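Local coordinates for protein aeromonas extracellular serine protease (Aeromonas sobria, PDB 3WQB) that cleaves peptide bonds after two basic residues, one of them lysine, as a secreted, calcium-binding serine protease of the furin subfamily, at residues Pro86-Asn91 with His115-Ser120; Val72-Val77 with Gly121-Val126; Pro94-Val99 with Asp104-Thr109; Asn128-Lys133 with Cys326-Val331. The protein carries 1 engineered substitution. All coordinates share one frame; numbering follows the deposited sequence.

Interactions 1 and 2 share helix 115-124, and their centres lie 7 Å apart. The loop closed by interaction 2 contains interaction 1, which in turn encloses interaction 3, centred about 12 Å from it. One calcium ion joins three of the contacts: it takes ligands from Asp87 in interaction 1, Val126 in interaction 2 and the 128-133 loop of interaction 4. Asp87 O also lies 2.8 Å from Val126 N, a probable hydrogen bond between neighbouring contacts. A second calcium, 15.3 Å from the first, is bound by Cys326. The predicted catalytic His115 starts the shared helix, and its NE2 is 20.8 Å from the first calcium, so that metal is remote from the active site.

Interaction 1. Residues Pro86-Asn91 with His115-Ser120; sequences PDLADN and HGTSVS. With CA (calcium ion), chain C.
Leu88 meets the helix through its two terminal methyls, which diverge onto successive turns. CD1 lies 3.9 Å from Thr117 CG2, the two side chains approaching at a slant, while CD2 lies nearest backbone, 4.1 Å from Ser120 C, with Ser120 CB slightly farther. The torsions account for this reach: chi1 of -62° sets CG opposite the carbonyl carbon, and chi2 of 170° extends the chain toward the helix. In Thr117 the methyl CG2, the branch anti to the backbone N, is the one turned to Leu88; its hydroxyl is directed elsewhere, with Ala82 as its main polar partner.

A second shell of hydrogen bonds surrounds both sides. Ser120 OG donates to Gly116 O at 2.8 Å, and Ser120 N reaches the same oxygen at 2.9 Å from the opposite face of the carbonyl plane, so this helical carbonyl is gripped twice. On the loop side, Asn91 N bonds to Leu88 O at 2.8 Å, closing a 3-10 turn, and Asn91 ND2 reaches both Ala124 O and Pro137 O. Asp87, just before Leu88, holds calcium with both carboxylate oxygens, OD1 at 2.4 Å and OD2 at 2.5 Å.

At the first turn of the helix, His115 ND1 is hydrogen-bonded to Asp78 OD1. A buried apolar contact thus joins a calcium-binding loop to the helix that carries the predicted charge-relay histidine, the arrangement of the subtilisin fold.

Interaction 2. Residues Val72-Val77 with Gly121-Val126; sequences VNVAVV and GIIAAV. With CA (calcium ion), chain C.
Ile123 projects from helix 115-124 so that a single methyl, CD1, settles between two valines of strand 73-77. It lies 3.9 Å from Val74 CG1 and 4.0 Å from Val76 CG2, and the two directions open an angle of about 71° at CD1. The orientation of the valines makes this seat. In Val74 the touching branch is the one anti to the backbone N (chi1 -176°), leaning toward the later residues of the strand, whereas in Val76 it is the branch beside the backbone N, leaning back. The two methyls therefore converge: Val74 CG1 and Val76 CG2 are 4.6 Å apart, against 6.6 Å between Val74 CB and Val76 CB. The Ile123 side chain runs obliquely across that of Val74 and antiparallel past that of Val76. Its chi2 of 175° stretches CD1 out to the strand.

All three residues are buried and no hydrogen bond links the segments, so the contact is purely apolar. Pro340 and Asn175 also pack on Ile123, while Leu141 of the adjoining strand touches Val76. Past the helix, the chain continues to Val126, whose carbonyl O binds calcium at 2.3 Å.

Strand 73-77 and strand 140-144 are parallel neighbours, and the helix lies between them in sequence while packing against the sheet. This is a beta-alpha-beta crossover of the subtilisin fold, with the predicted catalytic Asp78 immediately following its first strand.

Interaction 3. Residues Pro94-Val99 with Asp104-Thr109; sequences PGSKNV and DDPTPT
Asn98 provides the direct hydrogen bond, ND2 donating to Asp105 O at 3.0 Å with an N-H...O angle of 161°. The acceptor is almost coplanar with the amide, though the donor sits 21° away from the carbonyl plane. With CG anti to the backbone N (chi1 -169°), the amide swings toward the facing chain. The other ND2 hydrogen goes to a water at 2.9 Å, which donates to Thr107 O.

Within 104-109, Asp105 OD1 accepts twice: from Thr107 OG1 at 2.6 Å on its syn lone pair, and from Thr107 N at 3.0 Å on the anti side, well out of the carboxylate plane. The second bond defines an Asx turn.

Packing is supplied by Pro106, whose CD lies 3.7 Å from Ser96 CB. Ser96 OG instead accepts from Gly143 N of strand 140-144. Asp104 CA adds a CA-H...O contact, 3.4 Å from Ser96 O.

No backbone hydrogen bond joins the segments, and Pro106 has no N-H to give. In this subtilisin-like domain, two arms of the long loop between strand 73-77 and the His115 helix are therefore held together by an amide donating twice, a bridging water, proline packing and a CA-H...O contact.

Interaction 4. Residues Asn128-Lys133 with Cys326-Val331; sequences NAIGTK and CDYNGV. With CA (calcium ion), chain C; CA (calcium ion), chain E.
The backbones of Gly131 and Tyr328 approach to 6.8 Å between their CA atoms, where the calcium-binding loop of this subtilisin-like domain, at phi 59° and psi -134° in Gly131, passes over the side chain of the short strand 328-329. The positive phi suits glycine, and the lack of a side chain leaves room for a ring to lie directly on the backbone. Gly131 CA sits over one face of the Tyr328 ring, 3.6 Å from its centroid and 27° off the normal, a CH-pi contact. It is displaced toward the phenol end, where CZ is only 3.2 Å away. Ile130 approaches the same end at about a right angle, its CD1 lying 3.8 Å from Tyr328 OH.

The loop wraps a calcium ion. Asn128 OD1, Ile130 O and Thr132 O each coordinate the ion at 2.4 Å, and Asn29, Asp87 and Val126 complete the protein ligands. Alternate residues thus turn an oxygen inward, so the chain curls round the metal. Asn128 OD1 also accepts from Ile130 N at 3.1 Å in an Asx turn, with the donor well above the carbonyl plane.

On the opposing segment, Cys326 O binds the second calcium, and the disulfide to Cys301 ties that residue down, so Tyr328 stands between two metal sites. The chain turns a corner at Gly330, where a second Asx turn forms: Val331 N meets an in-plane lone pair of Asn329 OD1 at 3.2 Å.

Interaction 1. Residues Pro86-Asn91 with His115-Ser120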
loop_
_atom_site.group_PDB
_atom_site.type_symbol
_atom_site.label_atom_id
_atom_site.label_comp_id
_atom_site.label_asym_id
_atom_site.label_seq_id
_atom_site.Cartn_x
_atom_site.Cartn_y
_atom_site.Cartn_z
ATOM N N PRO A 86 -23.749 12.824 -9.477
ATOM C CA PRO A 86 -23.788 14.172 -10.054
ATOM C C PRO A 86 -22.500 14.972 -9.855
ATOM O O PRO A 86 -22.212 15.892 -10.640
ATOM C CB PRO A 86 -24.963 14.848 -9.324
ATOM C CG PRO A 86 -25.228 14.015 -8.125
ATOM C CD PRO A 86 -24.817 12.614 -8.482
ATOM N N ASP A 87 -21.708 14.599 -8.849
ATOM C CA ASP A 87 -20.456 15.300 -8.581
ATOM C C ASP A 87 -19.234 14.533 -9.076
ATOM O O ASP A 87 -18.110 14.905 -8.752
ATOM C CB ASP A 87 -20.331 15.660 -7.089
ATOM C CG ASP A 87 -19.720 17.042 -6.870
ATOM O OD1 ASP A 87 -19.707 17.865 -7.822
ATOM O OD2 ASP A 87 -19.266 17.326 -5.737
ATOM N N LEU A 88 -19.462 13.485 -9.875
ATOM C CA LEU A 88 -18.373 12.721 -10.508
ATOM C C LEU A 88 -18.499 12.572 -12.021
ATOM O O LEU A 88 -17.490 12.504 -12.724
ATOM C CB LEU A 88 -18.234 11.321 -9.894
ATOM C CG LEU A 88 -17.872 11.265 -8.408
ATOM C CD1 LEU A 88 -18.009 9.846 -7.880
ATOM C CD2 LEU A 88 -16.457 11.796 -8.157
ATOM N N ALA A 89 -19.736 12.515 -12.513
ATOM C CA ALA A 89 -20.015 12.124 -13.894
ATOM C C ALA A 89 -19.236 12.914 -14.931
ATOM O O ALA A 89 -18.706 12.334 -15.879
ATOM C CB ALA A 89 -21.517 12.209 -14.175
ATOM N N ASP A 90 -19.151 14.233 -14.743
ATOM C CA ASP A 90 -18.445 15.082 -15.713
ATOM C C ASP A 90 -16.970 14.717 -15.858
ATOM O O ASP A 90 -16.349 15.032 -16.879
ATOM C CB ASP A 90 -18.549 16.565 -15.344
ATOM C CG ASP A 90 -19.934 17.142 -15.557
ATOM O OD1 ASP A 90 -20.783 16.485 -16.198
ATOM O OD2 ASP A 90 -20.163 18.278 -15.078
ATOM N N ASN A 91 -16.414 14.075 -14.833
ATOM C CA ASN A 91 -15.008 13.681 -14.844
ATOM C C ASN A 91 -14.762 12.218 -15.184
ATOM O O ASN A 91 -13.624 11.762 -15.171
ATOM C CB ASN A 91 -14.340 14.053 -13.514
ATOM C CG ASN A 91 -14.063 15.547 -13.408
ATOM O OD1 ASN A 91 -14.075 16.268 -14.422
ATOM N ND2 ASN A 91 -13.822 16.026 -12.198
ATOM N N HIS A 115 -16.685 2.455 -1.097
ATOM C CA HIS A 115 -15.290 2.769 -0.880
ATOM C C HIS A 115 -14.668 3.445 -2.111
ATOM O O HIS A 115 -14.033 4.506 -2.000
ATOM C CB HIS A 115 -14.600 1.454 -0.513
ATOM C CG HIS A 115 -13.202 1.591 -0.016
ATOM N ND1 HIS A 115 -12.103 1.455 -0.837
ATOM C CD2 HIS A 115 -12.721 1.769 1.235
ATOM C CE1 HIS A 115 -11.002 1.572 -0.117
ATOM N NE2 HIS A 115 -11.350 1.743 1.148
ATOM N N GLY A 116 -14.870 2.853 -3.279
ATOM C CA GLY A 116 -14.281 3.356 -4.519
ATOM C C GLY A 116 -14.844 4.710 -4.920
ATOM O O GLY A 116 -14.131 5.554 -5.468
ATOM N N THR A 117 -16.137 4.906 -4.678
ATOM C CA THR A 117 -16.799 6.166 -4.975
ATOM C C THR A 117 -16.286 7.265 -4.045
ATOM O O THR A 117 -16.038 8.397 -4.474
ATOM C CB THR A 117 -18.323 5.982 -4.908
ATOM O OG1 THR A 117 -18.703 5.005 -5.885
ATOM C CG2 THR A 117 -19.071 7.284 -5.175
ATOM N N SER A 118 -16.091 6.917 -2.776
ATOM C CA SER A 118 -15.511 7.856 -1.811
ATOM C C SER A 118 -14.070 8.239 -2.179
ATOM O O SER A 118 -13.701 9.408 -2.139
ATOM C CB SER A 118 -15.584 7.276 -0.397
ATOM O OG SER A 118 -16.928 7.088 0.026
ATOM N N VAL A 119 -13.268 7.237 -2.527
ATOM C CA VAL A 119 -11.909 7.450 -3.045
ATOM C C VAL A 119 -11.916 8.412 -4.235
ATOM O O VAL A 119 -11.148 9.383 -4.275
ATOM C CB VAL A 119 -11.272 6.084 -3.443
ATOM C CG1 VAL A 119 -10.022 6.254 -4.301
ATOM C CG2 VAL A 119 -10.941 5.275 -2.202
ATOM N N SER A 120 -12.799 8.138 -5.201
ATOM C CA SER A 120 -12.865 8.917 -6.421
ATOM C C SER A 120 -13.148 10.393 -6.180
ATOM O O SER A 120 -12.540 11.250 -6.820
ATOM C CB SER A 120 -13.883 8.319 -7.395
ATOM O OG SER A 120 -13.464 7.019 -7.777
HETATM CA CA CA C . -18.694 19.644 -6.533
#

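Interaction 2. Residues Val72-Val77 with Gly121-Val126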
loop_
_atom_site.group_PDB
_atom_site.type_symbol
_atom_site.label_atom_id
_atom_site.label_comp_id
_atom_site.label_asym_id
_atom_site.label_seq_id
_atom_site.Cartn_x
_atom_site.Cartn_y
_atom_site.Cartn_z
ATOM N N VAL A 72 -4.984 14.894 -16.867
ATOM C CA VAL A 72 -4.463 13.722 -16.138
ATOM C C VAL A 72 -5.510 12.629 -15.945
ATOM O O VAL A 72 -6.575 12.880 -15.378
ATOM C CB VAL A 72 -3.853 14.110 -14.781
ATOM C CG1 VAL A 72 -3.239 12.876 -14.084
ATOM C CG2 VAL A 72 -2.779 15.165 -14.972
ATOM N N ASN A 73 -5.196 11.424 -16.423
ATOM C CA ASN A 73 -6.095 10.273 -16.341
ATOM C C ASN A 73 -5.744 9.417 -15.132
ATOM O O ASN A 73 -4.593 8.987 -14.981
ATOM C CB ASN A 73 -6.016 9.424 -17.613
ATOM C CG ASN A 73 -6.585 10.126 -18.831
ATOM O OD1 ASN A 73 -7.461 10.995 -18.727
ATOM N ND2 ASN A 73 -6.093 9.736 -20.006
ATOM N N VAL A 74 -6.727 9.209 -14.261
ATOM C CA VAL A 74 -6.550 8.438 -13.040
ATOM C C VAL A 74 -7.451 7.204 -13.055
ATOM O O VAL A 74 -8.662 7.321 -13.280
ATOM C CB VAL A 74 -6.880 9.283 -11.782
ATOM C CG1 VAL A 74 -6.595 8.488 -10.518
ATOM C CG2 VAL A 74 -6.087 10.585 -11.757
ATOM N N ALA A 75 -6.866 6.031 -12.798
ATOM C CA ALA A 75 -7.633 4.789 -12.627
ATOM C C ALA A 75 -7.852 4.512 -11.147
ATOM O O ALA A 75 -6.898 4.489 -10.367
ATOM C CB ALA A 75 -6.907 3.617 -13.256
ATOM N N VAL A 76 -9.104 4.276 -10.772
ATOM C CA VAL A 76 -9.444 3.893 -9.410
ATOM C C VAL A 76 -9.761 2.408 -9.405
ATOM O O VAL A 76 -10.813 1.972 -9.889
ATOM C CB VAL A 76 -10.610 4.746 -8.874
ATOM C CG1 VAL A 76 -11.011 4.309 -7.488
ATOM C CG2 VAL A 76 -10.198 6.214 -8.852
ATOM N N VAL A 77 -8.809 1.629 -8.903
ATOM C CA VAL A 77 -8.920 0.174 -8.855
ATOM C C VAL A 77 -9.405 -0.154 -7.444
ATOM O O VAL A 77 -8.660 -0.084 -6.476
ATOM C CB VAL A 77 -7.569 -0.494 -9.204
ATOM C CG1 VAL A 77 -7.703 -2.015 -9.248
ATOM C CG2 VAL A 77 -7.044 0.038 -10.544
ATOM N N GLY A 121 -14.039 10.687 -5.235
ATOM C CA GLY A 121 -14.380 12.066 -4.913
ATOM C C GLY A 121 -13.234 12.847 -4.297
ATOM O O GLY A 121 -13.083 14.039 -4.557
ATOM N N ILE A 122 -12.437 12.187 -3.457
ATOM C CA ILE A 122 -11.257 12.825 -2.893
ATOM C C ILE A 122 -10.349 13.302 -4.035
ATOM O O ILE A 122 -9.818 14.417 -3.998
ATOM C CB ILE A 122 -10.529 11.880 -1.925
ATOM C CG1 ILE A 122 -11.384 11.666 -0.671
ATOM C CG2 ILE A 122 -9.130 12.411 -1.576
ATOM C CD1 ILE A 122 -10.939 10.481 0.164
ATOM N N ILE A 123 -10.186 12.462 -5.050
ATOM C CA ILE A 123 -9.350 12.827 -6.188
ATOM C C ILE A 123 -9.959 13.913 -7.053
ATOM O O ILE A 123 -9.301 14.914 -7.349
ATOM C CB ILE A 123 -9.038 11.615 -7.087
ATOM C CG1 ILE A 123 -8.450 10.462 -6.275
ATOM C CG2 ILE A 123 -8.076 12.011 -8.203
ATOM C CD1 ILE A 123 -8.230 9.206 -7.067
ATOM N N ALA A 124 -11.213 13.721 -7.457
ATOM C CA ALA A 124 -11.726 14.452 -8.608
ATOM C C ALA A 124 -13.222 14.783 -8.561
ATOM O O ALA A 124 -13.875 14.848 -9.603
ATOM C CB ALA A 124 -11.379 13.694 -9.891
ATOM N N ALA A 125 -13.768 15.033 -7.373
ATOM C CA ALA A 125 -15.129 15.581 -7.321
ATOM C C ALA A 125 -15.156 16.863 -8.156
ATOM O O ALA A 125 -14.225 17.676 -8.115
ATOM C CB ALA A 125 -15.578 15.835 -5.887
ATOM N N VAL A 126 -16.231 17.028 -8.912
ATOM C CA VAL A 126 -16.333 18.119 -9.876
ATOM C C VAL A 126 -16.401 19.481 -9.177
ATOM O O VAL A 126 -17.033 19.628 -8.124
ATOM C CB VAL A 126 -17.559 17.896 -10.808
ATOM C CG1 VAL A 126 -17.749 19.049 -11.788
ATOM C CG2 VAL A 126 -17.378 16.595 -11.560
HETATM CA CA CA C . -18.694 19.644 -6.533
#

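Interaction 3. Residues Pro94-Val99 with Asp104-Thr109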
loop_
_atom_site.group_PDB
_atom_site.type_symbol
_atom_site.label_atom_id
_atom_site.label_comp_id
_atom_site.label_asym_id
_atom_site.label_seq_id
_atom_site.Cartn_x
_atom_site.Cartn_y
_atom_site.Cartn_z
ATOM N N PRO A 94 -14.346 7.378 -20.801
ATOM C CA PRO A 94 -14.652 6.002 -21.193
ATOM C C PRO A 94 -13.579 5.005 -20.781
ATOM O O PRO A 94 -12.396 5.359 -20.679
ATOM C CB PRO A 94 -14.703 6.081 -22.726
ATOM C CG PRO A 94 -15.060 7.488 -23.005
ATOM C CD PRO A 94 -14.322 8.279 -21.968
ATOM N N GLY A 95 -14.004 3.765 -20.548
ATOM C CA GLY A 95 -13.069 2.673 -20.315
ATOM C C GLY A 95 -13.208 1.918 -19.009
ATOM O O GLY A 95 -12.576 0.888 -18.838
ATOM N N SER A 96 -14.021 2.416 -18.081
ATOM C CA SER A 96 -14.302 1.656 -16.861
ATOM C C SER A 96 -14.817 0.265 -17.198
ATOM O O SER A 96 -15.441 0.065 -18.248
ATOM C CB SER A 96 -15.359 2.350 -16.011
ATOM O OG SER A 96 -14.927 3.610 -15.532
ATOM N N LYS A 97 -14.576 -0.685 -16.298
ATOM C CA LYS A 97 -15.088 -2.040 -16.462
ATOM C C LYS A 97 -15.617 -2.598 -15.150
ATOM O O LYS A 97 -14.978 -2.504 -14.089
ATOM C CB LYS A 97 -14.037 -2.989 -17.055
ATOM C CG LYS A 97 -14.607 -4.358 -17.415
ATOM C CD LYS A 97 -13.631 -5.246 -18.160
ATOM C CE LYS A 97 -14.244 -6.622 -18.378
ATOM N NZ LYS A 97 -13.315 -7.498 -19.139
ATOM N N ASN A 98 -16.807 -3.175 -15.243
ATOM C CA ASN A 98 -17.349 -3.986 -14.182
ATOM C C ASN A 98 -16.861 -5.407 -14.425
ATOM O O ASN A 98 -17.288 -6.071 -15.377
ATOM C CB ASN A 98 -18.873 -3.923 -14.210
ATOM C CG ASN A 98 -19.494 -4.530 -12.984
ATOM O OD1 ASN A 98 -19.076 -5.589 -12.531
ATOM N ND2 ASN A 98 -20.508 -3.863 -12.435
ATOM N N VAL A 99 -15.936 -5.871 -13.594
ATOM C CA VAL A 99 -15.331 -7.183 -13.831
ATOM C C VAL A 99 -16.236 -8.333 -13.378
ATOM O O VAL A 99 -15.984 -9.492 -13.713
ATOM C CB VAL A 99 -13.913 -7.305 -13.211
ATOM C CG1 VAL A 99 -12.993 -6.226 -13.764
ATOM C CG2 VAL A 99 -13.961 -7.256 -11.683
ATOM N N ASP A 104 -19.579 -1.890 -18.856
ATOM C CA ASP A 104 -18.710 -0.720 -18.734
ATOM C C ASP A 104 -19.108 0.166 -17.552
ATOM O O ASP A 104 -18.611 1.286 -17.409
ATOM C CB ASP A 104 -18.651 0.078 -20.049
ATOM C CG ASP A 104 -19.925 0.839 -20.358
ATOM O OD1 ASP A 104 -20.912 0.744 -19.600
ATOM O OD2 ASP A 104 -19.935 1.538 -21.396
ATOM N N ASP A 105 -19.986 -0.352 -16.699
ATOM C CA ASP A 105 -20.512 0.431 -15.587
ATOM C C ASP A 105 -20.177 -0.233 -14.254
ATOM O O ASP A 105 -20.807 -1.217 -13.880
ATOM C CB ASP A 105 -22.027 0.638 -15.750
ATOM C CG ASP A 105 -22.612 1.576 -14.701
ATOM O OD1 ASP A 105 -21.929 1.848 -13.700
ATOM O OD2 ASP A 105 -23.755 2.053 -14.874
ATOM N N PRO A 106 -19.175 0.304 -13.538
ATOM C CA PRO A 106 -18.731 -0.297 -12.285
ATOM C C PRO A 106 -19.521 0.171 -11.059
ATOM O O PRO A 106 -19.029 0.071 -9.944
ATOM C CB PRO A 106 -17.270 0.159 -12.198
ATOM C CG PRO A 106 -17.305 1.520 -12.803
ATOM C CD PRO A 106 -18.309 1.427 -13.940
ATOM N N THR A 107 -20.748 0.652 -11.261
ATOM C CA THR A 107 -21.590 1.093 -10.150
ATOM C C THR A 107 -21.935 -0.104 -9.263
ATOM O O THR A 107 -22.393 -1.125 -9.768
ATOM C CB THR A 107 -22.878 1.772 -10.666
ATOM O OG1 THR A 107 -22.519 2.934 -11.423
ATOM C CG2 THR A 107 -23.800 2.188 -9.516
ATOM N N PRO A 108 -21.697 0.007 -7.942
ATOM C CA PRO A 108 -22.021 -1.111 -7.056
ATOM C C PRO A 108 -23.514 -1.365 -6.915
ATOM O O PRO A 108 -24.330 -0.442 -7.064
ATOM C CB PRO A 108 -21.452 -0.682 -5.702
ATOM C CG PRO A 108 -20.573 0.437 -5.972
ATOM C CD PRO A 108 -20.996 1.088 -7.232
ATOM N N THR A 109 -23.844 -2.618 -6.605
ATOM C CA THR A 109 -25.210 -3.026 -6.265
ATOM C C THR A 109 -25.389 -3.174 -4.760
ATOM O O THR A 109 -26.509 -3.309 -4.265
ATOM C CB THR A 109 -25.572 -4.370 -6.916
ATOM O OG1 THR A 109 -24.583 -5.344 -6.570
ATOM C CG2 THR A 109 -25.653 -4.216 -8.427
HETATM O O HOH W 1 -22.172 -4.035 -10.072
#

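Interaction 4. Residues Asn128-Lys133 with Cys326-Val331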
loop_
_atom_site.group_PDB
_atom_site.type_symbol
_atom_site.label_atom_id
_atom_site.label_comp_id
_atom_site.label_asym_id
_atom_site.label_seq_id
_atom_site.Cartn_x
_atom_site.Cartn_y
_atom_site.Cartn_z
ATOM N N ASN A 128 -18.010 22.665 -9.022
ATOM C CA ASN A 128 -19.294 23.195 -9.482
ATOM C C ASN A 128 -20.021 23.829 -8.290
ATOM O O ASN A 128 -19.372 24.392 -7.401
ATOM C CB ASN A 128 -20.111 22.085 -10.165
ATOM C CG ASN A 128 -20.245 20.845 -9.297
ATOM O OD1 ASN A 128 -20.019 20.897 -8.086
ATOM N ND2 ASN A 128 -20.610 19.720 -9.912
ATOM N N ALA A 129 -21.351 23.750 -8.263
ATOM C CA ALA A 129 -22.117 24.361 -7.172
ATOM C C ALA A 129 -22.761 23.336 -6.236
ATOM O O ALA A 129 -23.633 23.677 -5.420
ATOM C CB ALA A 129 -23.169 25.323 -7.726
ATOM N N ILE A 130 -22.328 22.079 -6.352
ATOM C CA ILE A 130 -22.831 21.004 -5.494
ATOM C C ILE A 130 -21.699 20.266 -4.792
ATOM O O ILE A 130 -20.561 20.276 -5.258
ATOM C CB ILE A 130 -23.732 19.995 -6.260
ATOM C CG1 ILE A 130 -22.956 19.302 -7.386
ATOM C CG2 ILE A 130 -24.986 20.696 -6.803
ATOM C CD1 ILE A 130 -23.663 18.078 -7.971
ATOM N N GLY A 131 -22.012 19.654 -3.658
ATOM C CA GLY A 131 -21.096 18.715 -3.026
ATOM C C GLY A 131 -19.741 19.270 -2.661
ATOM O O GLY A 131 -19.630 20.361 -2.095
ATOM N N THR A 132 -18.719 18.497 -3.010
ATOM C CA THR A 132 -17.340 18.765 -2.612
ATOM C C THR A 132 -16.510 19.229 -3.808
ATOM O O THR A 132 -16.994 19.285 -4.949
ATOM C CB THR A 132 -16.697 17.488 -2.047
ATOM O OG1 THR A 132 -16.859 16.425 -2.994
ATOM C CG2 THR A 132 -17.323 17.095 -0.696
ATOM N N LYS A 133 -15.252 19.561 -3.532
ATOM C CA LYS A 133 -14.289 19.901 -4.570
ATOM C C LYS A 133 -13.164 18.877 -4.522
ATOM O O LYS A 133 -12.553 18.673 -3.479
ATOM C CB LYS A 133 -13.729 21.309 -4.342
ATOM C CG LYS A 133 -12.912 21.863 -5.515
ATOM C CD LYS A 133 -12.252 23.194 -5.150
ATOM C CE LYS A 133 -11.626 23.858 -6.365
ATOM N NZ LYS A 133 -10.815 25.071 -6.003
ATOM N N CYS A 326 -28.427 12.461 0.250
ATOM C CA CYS A 326 -27.359 11.636 0.845
ATOM C C CYS A 326 -26.280 11.261 -0.177
ATOM O O CYS A 326 -25.859 10.096 -0.247
ATOM C CB CYS A 326 -27.940 10.364 1.478
ATOM S SG CYS A 326 -29.197 10.649 2.742
ATOM N N ASP A 327 -25.852 12.243 -0.970
ATOM C CA ASP A 327 -24.874 12.013 -2.027
ATOM C C ASP A 327 -23.432 12.145 -1.541
ATOM O O ASP A 327 -22.507 11.892 -2.315
ATOM C CB ASP A 327 -25.086 12.986 -3.197
ATOM C CG ASP A 327 -26.327 12.682 -4.023
ATOM O OD1 ASP A 327 -26.845 11.543 -3.998
ATOM O OD2 ASP A 327 -26.768 13.610 -4.733
ATOM N N TYR A 328 -23.248 12.563 -0.284
ATOM C CA TYR A 328 -21.914 12.811 0.298
ATOM C C TYR A 328 -21.813 12.128 1.650
ATOM O O TYR A 328 -22.825 11.831 2.281
ATOM C CB TYR A 328 -21.633 14.333 0.389
ATOM C CG TYR A 328 -21.903 14.924 -0.959
ATOM C CD1 TYR A 328 -20.959 14.828 -1.973
ATOM C CD2 TYR A 328 -23.162 15.450 -1.274
ATOM C CE1 TYR A 328 -21.222 15.284 -3.251
ATOM C CE2 TYR A 328 -23.445 15.909 -2.554
ATOM C CZ TYR A 328 -22.471 15.816 -3.542
ATOM O OH TYR A 328 -22.726 16.248 -4.815
ATOM N N ASN A 329 -20.596 11.818 2.074
ATOM C CA ASN A 329 -20.407 11.250 3.410
ATOM C C ASN A 329 -19.231 11.945 4.099
ATOM O O ASN A 329 -18.441 12.615 3.435
ATOM C CB ASN A 329 -20.248 9.710 3.370
ATOM C CG ASN A 329 -18.884 9.248 2.838
ATOM O OD1 ASN A 329 -17.852 9.441 3.490
ATOM N ND2 ASN A 329 -18.890 8.577 1.682
ATOM N N GLY A 330 -19.145 11.805 5.419
ATOM C CA GLY A 330 -18.069 12.427 6.193
ATOM C C GLY A 330 -17.226 11.420 6.948
ATOM O O GLY A 330 -16.492 11.782 7.878
ATOM N N VAL A 331 -17.338 10.148 6.574
ATOM C CA VAL A 331 -16.695 9.070 7.329
ATOM C C VAL A 331 -15.612 8.322 6.554
ATOM O O VAL A 331 -14.969 7.429 7.102
ATOM C CB VAL A 331 -17.728 8.058 7.883
ATOM C CG1 VAL A 331 -18.691 8.744 8.843
ATOM C CG2 VAL A 331 -18.467 7.356 6.743
HETATM CA CA CA C . -18.694 19.644 -6.533
HETATM CA CA CA E . -25.736 7.744 -0.027
#